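Local coordinates for rieske iron-sulfur protein soxF (Sulfolobus acidocaldarius, PDB 1JM1), which carries a Rieske-type [2Fe-2S] cluster and probably passes electrons along the respiratory chain of this archaeon, at residues A[36-41]-A[169-174]; A[119-124]-A[130-135]. All blocks are in the same frame, centred on the assembly; numbering follows the deposited sequence. Where two conformers were deposited one is given.

Contact 1: A[36-41]-A[169-174]; sequences AYPLTD and APYFSA
A cis-proline turn that follows strand 32-36 meets the loop after strand 161-167 through Tyr37, Pro38 and Tyr171, so two irregular parts of this Rieske protein are joined by a tyrosine hydroxyl and the ring that carries it. Tyr171 OH donates a hydrogen bond to the backbone oxygen Tyr37 O at 2.7 Å, a side-chain hydroxyl taking hold of a main-chain carbonyl. The hydroxyl does not approach on a lone pair: it stands above the carbonyl plane, 39° out of it, with a C=O...donor angle of 135°. Seen from the other partner, Tyr37 O lies in the plane of the Tyr171 ring, at its edge, 3.4 Å from Tyr171 CE1.

The peptide bond whose oxygen is held is the one that precedes Pro38, and it is cis. That geometry brings the proline back over its predecessor, with Pro38 CB 3.9 Å above the plane of the Tyr37 ring and over its centre. The side chain of Tyr37 has CG anti to the backbone N (chi1 179°), which sets its ring beneath the proline, and its own hydroxyl is hydrogen-bonded to Pro11 O. Tyr171 crosses Tyr37 at about a right angle and also touches Val151 of strand 151-155, as Tyr37 does, while its backbone N is hydrogen-bonded to Asn184 OD1. A phenylalanine in place of Tyr171 would lack the hydroxyl and would probably leave Tyr37 O without this donor, the two loops losing the hydrogen bond between them. Beside the bond runs an apolar touch, Pro38 CD to Tyr171 CE1 at 3.9 Å.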
ATOM      1  N   ALA A  36       0.845  -8.611  -5.264  1.00 11.94           N
ATOM      2  CA  ALA A  36       0.572  -9.377  -4.044  1.00 11.94           C
ATOM      3  C   ALA A  36       1.859  -9.531  -3.275  1.00 11.15           C
ATOM      4  O   ALA A  36       2.929  -9.734  -3.876  1.00 12.60           O
ATOM      5  CB  ALA A  36       0.017 -10.757  -4.348  1.00 14.22           C
ATOM      6  N   TYR A  37       1.783  -9.430  -1.945  1.00 10.59           N
ATOM      7  CA  TYR A  37       2.987  -9.505  -1.129  1.00 10.44           C
ATOM      8  C   TYR A  37       2.612  -9.575   0.347  1.00 10.24           C
ATOM      9  O   TYR A  37       1.708  -8.851   0.762  1.00 10.51           O
ATOM     10  CB  TYR A  37       3.822  -8.205  -1.291  1.00 10.83           C
ATOM     11  CG  TYR A  37       5.089  -8.188  -0.463  1.00 10.55           C
ATOM     12  CD1 TYR A  37       6.236  -8.853  -0.878  1.00 10.78           C
ATOM     13  CD2 TYR A  37       5.112  -7.520   0.771  1.00 10.37           C
ATOM     14  CE1 TYR A  37       7.376  -8.860  -0.096  1.00 10.74           C
ATOM     15  CE2 TYR A  37       6.257  -7.544   1.547  1.00 10.62           C
ATOM     16  CZ  TYR A  37       7.393  -8.226   1.096  1.00 10.53           C
ATOM     17  OH  TYR A  37       8.492  -8.211   1.917  1.00 11.83           O
ATOM     18  N   PRO A  38       3.362 -10.334   1.162  1.00 10.83           N
ATOM     19  CA  PRO A  38       4.414 -11.280   0.785  1.00 11.30           C
ATOM     20  C   PRO A  38       3.952 -12.581   0.215  1.00 12.34           C
ATOM     21  O   PRO A  38       4.796 -13.334  -0.281  1.00 14.09           O
ATOM     22  CB  PRO A  38       5.199 -11.461   2.105  1.00 12.47           C
ATOM     23  CG  PRO A  38       4.107 -11.289   3.167  1.00 11.90           C
ATOM     24  CD  PRO A  38       3.259 -10.188   2.642  1.00 11.37           C
ATOM     25  N   LEU A  39       2.650 -12.908   0.296  1.00 12.14           N
ATOM     26  CA  LEU A  39       2.074 -14.087  -0.241  1.00 12.76           C
ATOM     27  C   LEU A  39       1.173 -13.778  -1.391  1.00 12.92           C
ATOM     28  O   LEU A  39       0.610 -12.679  -1.497  1.00 13.84           O
ATOM     29  CB  LEU A  39       1.276 -14.872   0.827  1.00 13.83           C
ATOM     30  CG  LEU A  39       2.029 -15.195   2.139  1.00 16.19           C
ATOM     31  CD1 LEU A  39       1.041 -15.932   3.031  1.00 17.18           C
ATOM     32  CD2 LEU A  39       3.333 -15.916   1.962  1.00 18.63           C
ATOM     33  N   THR A  40       0.953 -14.749  -2.248  1.00 14.72           N
ATOM     34  CA  THR A  40       0.203 -14.510  -3.504  1.00 18.62           C
ATOM     35  C   THR A  40      -1.135 -14.077  -3.272  1.00 18.30           C
ATOM     36  O   THR A  40      -1.763 -13.407  -4.140  1.00 21.23           O
ATOM     37  CB  THR A  40       0.226 -15.744  -4.460  0.67 22.52           C
ATOM     38  OG1 THR A  40      -0.504 -16.662  -3.743  0.67 33.71           O
ATOM     39  CG2 THR A  40       1.652 -16.095  -4.711  0.67 25.23           C
ATOM     40  N   ASP A  41      -1.836 -14.379  -2.197  1.00 19.88           N
ATOM     41  CA  ASP A  41      -3.245 -13.962  -1.952  1.00 19.74           C
ATOM     42  C   ASP A  41      -3.469 -12.698  -1.121  1.00 15.26           C
ATOM     43  O   ASP A  41      -4.579 -12.430  -0.612  1.00 14.49           O
ATOM     44  CB  ASP A  41      -3.840 -15.206  -1.104  1.00 22.15           C
ATOM     45  CG  ASP A  41      -3.256 -15.510   0.306  1.00 30.59           C
ATOM     46  OD1 ASP A  41      -2.425 -15.013   1.134  1.00 28.86           O
ATOM     47  OD2 ASP A  41      -3.540 -16.576   1.091  1.00 33.95           O
ATOM     48  N   ALA A 169       3.007  -3.229   9.670  1.00 10.13           N
ATOM     49  CA  ALA A 169       1.926  -3.729  10.511  1.00 10.08           C
ATOM     50  C   ALA A 169       1.389  -4.975   9.916  1.00 10.02           C
ATOM     51  O   ALA A 169       1.499  -5.214   8.677  1.00 10.30           O
ATOM     52  CB  ALA A 169       0.837  -2.673  10.585  1.00 10.94           C
ATOM     53  N   PRO A 170       0.702  -5.795  10.701  1.00 10.62           N
ATOM     54  CA  PRO A 170      -0.062  -6.932  10.148  1.00 10.68           C
ATOM     55  C   PRO A 170      -1.227  -6.437   9.311  1.00 10.05           C
ATOM     56  O   PRO A 170      -1.875  -5.423   9.614  1.00 10.66           O
ATOM     57  CB  PRO A 170      -0.597  -7.634  11.418  1.00 11.88           C
ATOM     58  CG  PRO A 170      -0.669  -6.522  12.447  1.00 12.22           C
ATOM     59  CD  PRO A 170       0.535  -5.676  12.168  1.00 11.47           C
ATOM     60  N   TYR A 171      -1.533  -7.203   8.282  1.00 10.00           N
ATOM     61  CA  TYR A 171      -2.752  -7.019   7.498  1.00  9.98           C
ATOM     62  C   TYR A 171      -3.972  -7.411   8.338  1.00 10.40           C
ATOM     63  O   TYR A 171      -3.856  -7.951   9.457  1.00 10.97           O
ATOM     64  CB  TYR A 171      -2.671  -7.891   6.249  1.00 10.23           C
ATOM     65  CG  TYR A 171      -1.535  -7.591   5.301  1.00  9.90           C
ATOM     66  CD1 TYR A 171      -1.057  -8.592   4.472  1.00 10.35           C
ATOM     67  CD2 TYR A 171      -0.939  -6.344   5.186  1.00 10.05           C
ATOM     68  CE1 TYR A 171      -0.046  -8.367   3.580  1.00 10.33           C
ATOM     69  CE2 TYR A 171       0.093  -6.114   4.278  1.00 10.03           C
ATOM     70  CZ  TYR A 171       0.542  -7.122   3.475  1.00  9.62           C
ATOM     71  OH  TYR A 171       1.558  -6.849   2.602  1.00 10.56           O
ATOM     72  N   PHE A 172      -5.148  -7.132   7.803  1.00 10.42           N
ATOM     73  CA  PHE A 172      -6.398  -7.542   8.414  1.00 10.60           C
ATOM     74  C   PHE A 172      -6.358  -8.994   8.836  1.00 11.10           C
ATOM     75  O   PHE A 172      -5.977  -9.876   8.079  1.00 11.45           O
ATOM     76  CB  PHE A 172      -7.507  -7.323   7.371  1.00 11.26           C
ATOM     77  CG  PHE A 172      -8.871  -7.800   7.848  1.00 12.20           C
ATOM     78  CD1 PHE A 172      -9.561  -7.122   8.844  1.00 13.45           C
ATOM     79  CD2 PHE A 172      -9.437  -8.941   7.277  1.00 13.64           C
ATOM     80  CE1 PHE A 172     -10.807  -7.564   9.288  1.00 15.16           C
ATOM     81  CE2 PHE A 172     -10.715  -9.378   7.710  1.00 15.08           C
ATOM     82  CZ  PHE A 172     -11.338  -8.694   8.696  1.00 16.32           C
ATOM     83  N   SER A 173      -6.862  -9.255  10.040  1.00 11.98           N
ATOM     84  CA  SER A 173      -7.000 -10.628  10.552  1.00 13.02           C
ATOM     85  C   SER A 173      -8.366 -11.158  10.153  1.00 12.72           C
ATOM     86  O   SER A 173      -9.394 -10.702  10.643  1.00 14.33           O
ATOM     87  CB  SER A 173      -6.919 -10.642  12.083  1.00 15.14           C
ATOM     88  OG  SER A 173      -5.612 -10.359  12.551  1.00 16.46           O
ATOM     89  N   ALA A 174      -8.331 -12.149   9.281  1.00 13.12           N
ATOM     90  CA  ALA A 174      -9.554 -12.813   8.798  1.00 13.96           C
ATOM     91  C   ALA A 174      -9.785 -14.069   9.628  1.00 15.44           C
ATOM     92  O   ALA A 174     -10.390 -13.975  10.685  1.00 19.83           O
ATOM     93  CB  ALA A 174      -9.413 -13.039   7.296  1.00 14.32           C
TER

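Contact 2: A[119-124]-A[130-135]. With MG (magnesium ion), chain B; FES (Fe2/s2 (inorganic) cluster), chain C.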
ATOM      1  N   GLY A 119      -6.630  14.473  -2.645  1.00 16.01           N
ATOM      2  CA  GLY A 119      -6.304  14.337  -1.214  1.00 14.93           C
ATOM      3  C   GLY A 119      -5.525  13.099  -0.857  1.00 13.77           C
ATOM      4  O   GLY A 119      -5.214  12.926   0.318  1.00 14.43           O
ATOM      5  N   ALA A 120      -5.272  12.207  -1.786  1.00 12.65           N
ATOM      6  CA  ALA A 120      -4.682  10.907  -1.512  1.00 11.95           C
ATOM      7  C   ALA A 120      -5.417  10.168  -0.420  1.00 11.75           C
ATOM      8  O   ALA A 120      -4.805   9.534   0.447  1.00 12.03           O
ATOM      9  CB  ALA A 120      -3.189  10.998  -1.225  1.00 14.10           C
ATOM     10  N   ASP A 121      -6.754  10.189  -0.475  1.00 11.71           N
ATOM     11  CA  ASP A 121      -7.591   9.553   0.513  1.00 11.93           C
ATOM     12  C   ASP A 121      -8.292   8.351  -0.063  1.00 11.14           C
ATOM     13  O   ASP A 121      -8.957   8.446  -1.125  1.00 13.15           O
ATOM     14  CB  ASP A 121      -8.628  10.555   1.063  1.00 12.34           C
ATOM     15  CG  ASP A 121      -8.017  11.650   1.894  1.00 14.30           C
ATOM     16  OD1 ASP A 121      -7.094  11.351   2.695  1.00 15.64           O
ATOM     17  OD2 ASP A 121      -8.459  12.787   1.757  1.00 17.47           O
ATOM     18  N   LEU A 122      -8.148   7.195   0.546  1.00 10.85           N
ATOM     19  CA  LEU A 122      -8.686   5.941   0.054  1.00 10.84           C
ATOM     20  C   LEU A 122      -9.917   5.552   0.898  1.00 10.86           C
ATOM     21  O   LEU A 122      -9.779   5.305   2.118  1.00 11.21           O
ATOM     22  CB  LEU A 122      -7.624   4.874   0.094  1.00 11.02           C
ATOM     23  CG  LEU A 122      -8.012   3.488  -0.412  1.00 10.75           C
ATOM     24  CD1 LEU A 122      -8.652   3.521  -1.808  1.00 12.65           C
ATOM     25  CD2 LEU A 122      -6.765   2.589  -0.422  1.00 12.41           C
ATOM     26  N   HIS A 123     -11.087   5.555   0.277  1.00 11.49           N
ATOM     27  CA  HIS A 123     -12.381   5.408   0.936  1.00 11.70           C
ATOM     28  C   HIS A 123     -12.959   4.016   0.629  1.00 11.38           C
ATOM     29  O   HIS A 123     -13.202   3.681  -0.547  1.00 12.31           O
ATOM     30  CB  HIS A 123     -13.276   6.560   0.419  1.00 12.68           C
ATOM     31  CG  HIS A 123     -14.653   6.621   0.955  1.00 13.21           C
ATOM     32  ND1 HIS A 123     -15.311   7.844   0.950  1.00 15.91           N
ATOM     33  CD2 HIS A 123     -15.521   5.730   1.470  1.00 14.39           C
ATOM     34  CE1 HIS A 123     -16.513   7.615   1.430  1.00 17.04           C
ATOM     35  NE2 HIS A 123     -16.720   6.349   1.771  1.00 16.08           N
ATOM     36  N   CYS A 124     -13.194   3.243   1.668  1.00 11.35           N
ATOM     37  CA  CYS A 124     -13.703   1.889   1.541  1.00 11.46           C
ATOM     38  C   CYS A 124     -15.199   1.902   1.323  1.00 11.91           C
ATOM     39  O   CYS A 124     -15.951   2.551   2.069  1.00 12.68           O
ATOM     40  CB  CYS A 124     -13.418   1.111   2.841  1.00 11.47           C
ATOM     41  SG  CYS A 124     -13.940  -0.642   2.662  1.00 11.77           S
ATOM     42  N   ILE A 130     -11.927   5.855   5.743  1.00 11.42           N
ATOM     43  CA  ILE A 130     -11.085   6.662   4.856  1.00 11.51           C
ATOM     44  C   ILE A 130      -9.683   6.699   5.432  1.00 10.68           C
ATOM     45  O   ILE A 130      -9.491   7.138   6.565  1.00 11.60           O
ATOM     46  CB  ILE A 130     -11.631   8.068   4.617  1.00 11.99           C
ATOM     47  CG1 ILE A 130     -13.098   8.008   4.083  1.00 13.33           C
ATOM     48  CG2 ILE A 130     -10.729   8.839   3.668  1.00 12.96           C
ATOM     49  CD1 ILE A 130     -13.720   9.373   3.826  1.00 15.59           C
ATOM     50  N   TYR A 131      -8.730   6.289   4.611  1.00 10.58           N
ATOM     51  CA  TYR A 131      -7.302   6.261   4.957  1.00 10.34           C
ATOM     52  C   TYR A 131      -6.580   7.366   4.228  1.00 10.44           C
ATOM     53  O   TYR A 131      -6.666   7.481   3.005  1.00 11.06           O
ATOM     54  CB  TYR A 131      -6.714   4.928   4.570  1.00 10.38           C
ATOM     55  CG  TYR A 131      -7.402   3.714   5.179  1.00 10.38           C
ATOM     56  CD1 TYR A 131      -8.301   2.955   4.424  1.00 11.04           C
ATOM     57  CD2 TYR A 131      -7.158   3.347   6.491  1.00 10.46           C
ATOM     58  CE1 TYR A 131      -8.914   1.860   4.997  1.00 11.05           C
ATOM     59  CE2 TYR A 131      -7.739   2.217   7.047  1.00 10.70           C
ATOM     60  CZ  TYR A 131      -8.616   1.476   6.282  1.00 10.40           C
ATOM     61  OH  TYR A 131      -9.147   0.339   6.843  1.00 11.23           O
ATOM     62  N   ALA A 132      -5.839   8.203   4.985  1.00 10.27           N
ATOM     63  CA  ALA A 132      -5.112   9.323   4.427  1.00 10.45           C
ATOM     64  C   ALA A 132      -3.720   8.839   4.057  1.00 10.39           C
ATOM     65  O   ALA A 132      -2.808   8.777   4.893  1.00 10.33           O
ATOM     66  CB  ALA A 132      -5.079  10.453   5.427  1.00 11.25           C
ATOM     67  N   LEU A 133      -3.530   8.430   2.790  1.00 10.57           N
ATOM     68  CA  LEU A 133      -2.273   7.803   2.375  1.00 10.69           C
ATOM     69  C   LEU A 133      -1.076   8.721   2.564  1.00 10.83           C
ATOM     70  O   LEU A 133       0.000   8.261   2.959  1.00 11.39           O
ATOM     71  CB  LEU A 133      -2.364   7.349   0.923  1.00 11.04           C
ATOM     72  CG  LEU A 133      -3.521   6.402   0.590  1.00 11.27           C
ATOM     73  CD1 LEU A 133      -3.362   5.916  -0.858  1.00 12.31           C
ATOM     74  CD2 LEU A 133      -3.597   5.209   1.544  1.00 12.27           C
ATOM     75  N   LYS A 134      -1.218  10.029   2.272  1.00 11.24           N
ATOM     76  CA  LYS A 134      -0.066  10.903   2.390  1.00 12.33           C
ATOM     77  C   LYS A 134       0.240  11.203   3.878  1.00 11.62           C
ATOM     78  O   LYS A 134       1.302  11.739   4.154  1.00 13.82           O
ATOM     79  CB  LYS A 134      -0.250  11.995   1.390  0.69 18.77           C
ATOM     80  CG  LYS A 134      -1.077  13.117   1.695  0.69 20.92           C
ATOM     81  CD  LYS A 134      -0.958  14.203   0.567  0.69 20.23           C
ATOM     82  CE  LYS A 134      -2.130  15.194   0.547  0.69 20.80           C
ATOM     83  NZ  LYS A 134      -2.112  15.971   1.840  0.69 21.21           N
ATOM     84  N   ASP A 135      -0.627  10.824   4.800  1.00 10.40           N
ATOM     85  CA  ASP A 135      -0.402  10.914   6.223  1.00 11.18           C
ATOM     86  C   ASP A 135      -0.108   9.546   6.823  1.00 10.66           C
ATOM     87  O   ASP A 135      -0.254   9.328   8.024  1.00 12.20           O
ATOM     88  CB  ASP A 135      -1.555  11.632   6.912  1.00 12.04           C
ATOM     89  CG  ASP A 135      -1.703  13.060   6.448  1.00 13.39           C
ATOM     90  OD1 ASP A 135      -2.834  13.479   6.166  1.00 14.43           O
ATOM     91  OD2 ASP A 135      -0.671  13.785   6.365  1.00 16.18           O
TER
HETATM   92 MG    MG B 601      -8.021  14.482   2.965  1.00 20.91          MG
HETATM   93 FE1  FES C 501     -13.738  -1.242   4.906  1.00 11.36          FE
HETATM   94 FE2  FES C 501     -15.644  -1.776   6.771  1.00 11.88          FE
HETATM   95  S1  FES C 501     -14.949   0.263   6.094  1.00 12.32           S
HETATM   96  S2  FES C 501     -14.519  -3.276   5.513  1.00 11.77           S
HETATM   97  O   HOH W   1      -3.765  11.529   2.528  1.00 13.46           O
HETATM   98  O   HOH W   2      -6.117  14.785   2.116  1.00 19.75           O
HETATM   99  O   HOH W   3      -7.153  13.378   4.336  1.00 18.58           O
HETATM  100  O   HOH W   4      -9.867  14.409   4.060  1.00 30.00           O
HETATM  101  O   HOH W   5      -7.647  16.152   4.144  1.00 24.37           O
HETATM  102  O   HOH W   6      -8.896  15.638   1.569  1.00 22.10           O
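The His123 imidazole, placed by a CG anti to the backbone N (chi1 -180°), has Ile130 over one face: Ile130 CG1 makes a CH-pi contact, 4.0 Å from the ring centroid and displaced toward the rim, while Ile130 CD1 comes to 3.6 Å from His123 ND1, the nitrogen hydrogen-bonded to Glu110 O. The Tyr131 ring has Leu122 O obliquely beside it, and its hydroxyl is hydrogen-bonded to Val95 N. The two rings stand on opposite faces of the hairpin of strands 121-123 and 130-132, which carries the second cluster-binding loop of the Rieske fold, with Cys124 and His127 as ligands. Leu122 and Tyr131 form its hydrogen-bonded pair, Leu122 N to Tyr131 O and Tyr131 N to Leu122 O both being 2.9 Å and nearly straight at 170°.

Cys124 SG, at the segment's end, binds an iron of the [2Fe-2S] cluster at 2.3 Å; Asp121 OD2, where strand 121-123 begins, binds magnesium at 2.1 Å, and five waters complete the octahedron. Water 3 donates to Asp121 OD1, holding the carboxylate's second oxygen. The hairpin lies between strands 114-116 and 138-141, with Leu122 and Leu133 against Phe45 of strand 43-48 and Ala120 against helix 49-53.

Followed from the N terminus, the chain leaves strand 32-36 at the first half of contact 1, then runs through strand 43-48, helix 49-53 and the strands up to 114-116 before entering contact 2. The hairpin of contact 2 closes a short loop of five residues that includes cluster-pocket residues such as Cys126 and His127. The chain then continues through strands 138-141, 151-155 and 161-167 to residues 169-174, where contact 1 closes a far longer loop. Contact 2 is therefore wholly enclosed by contact 1 along the sequence, without crossing it. Their centres are about 19 Å apart: one ties the loop after strand 32-36 to the loop after strand 161-167, the other neighbouring strands of a sheet.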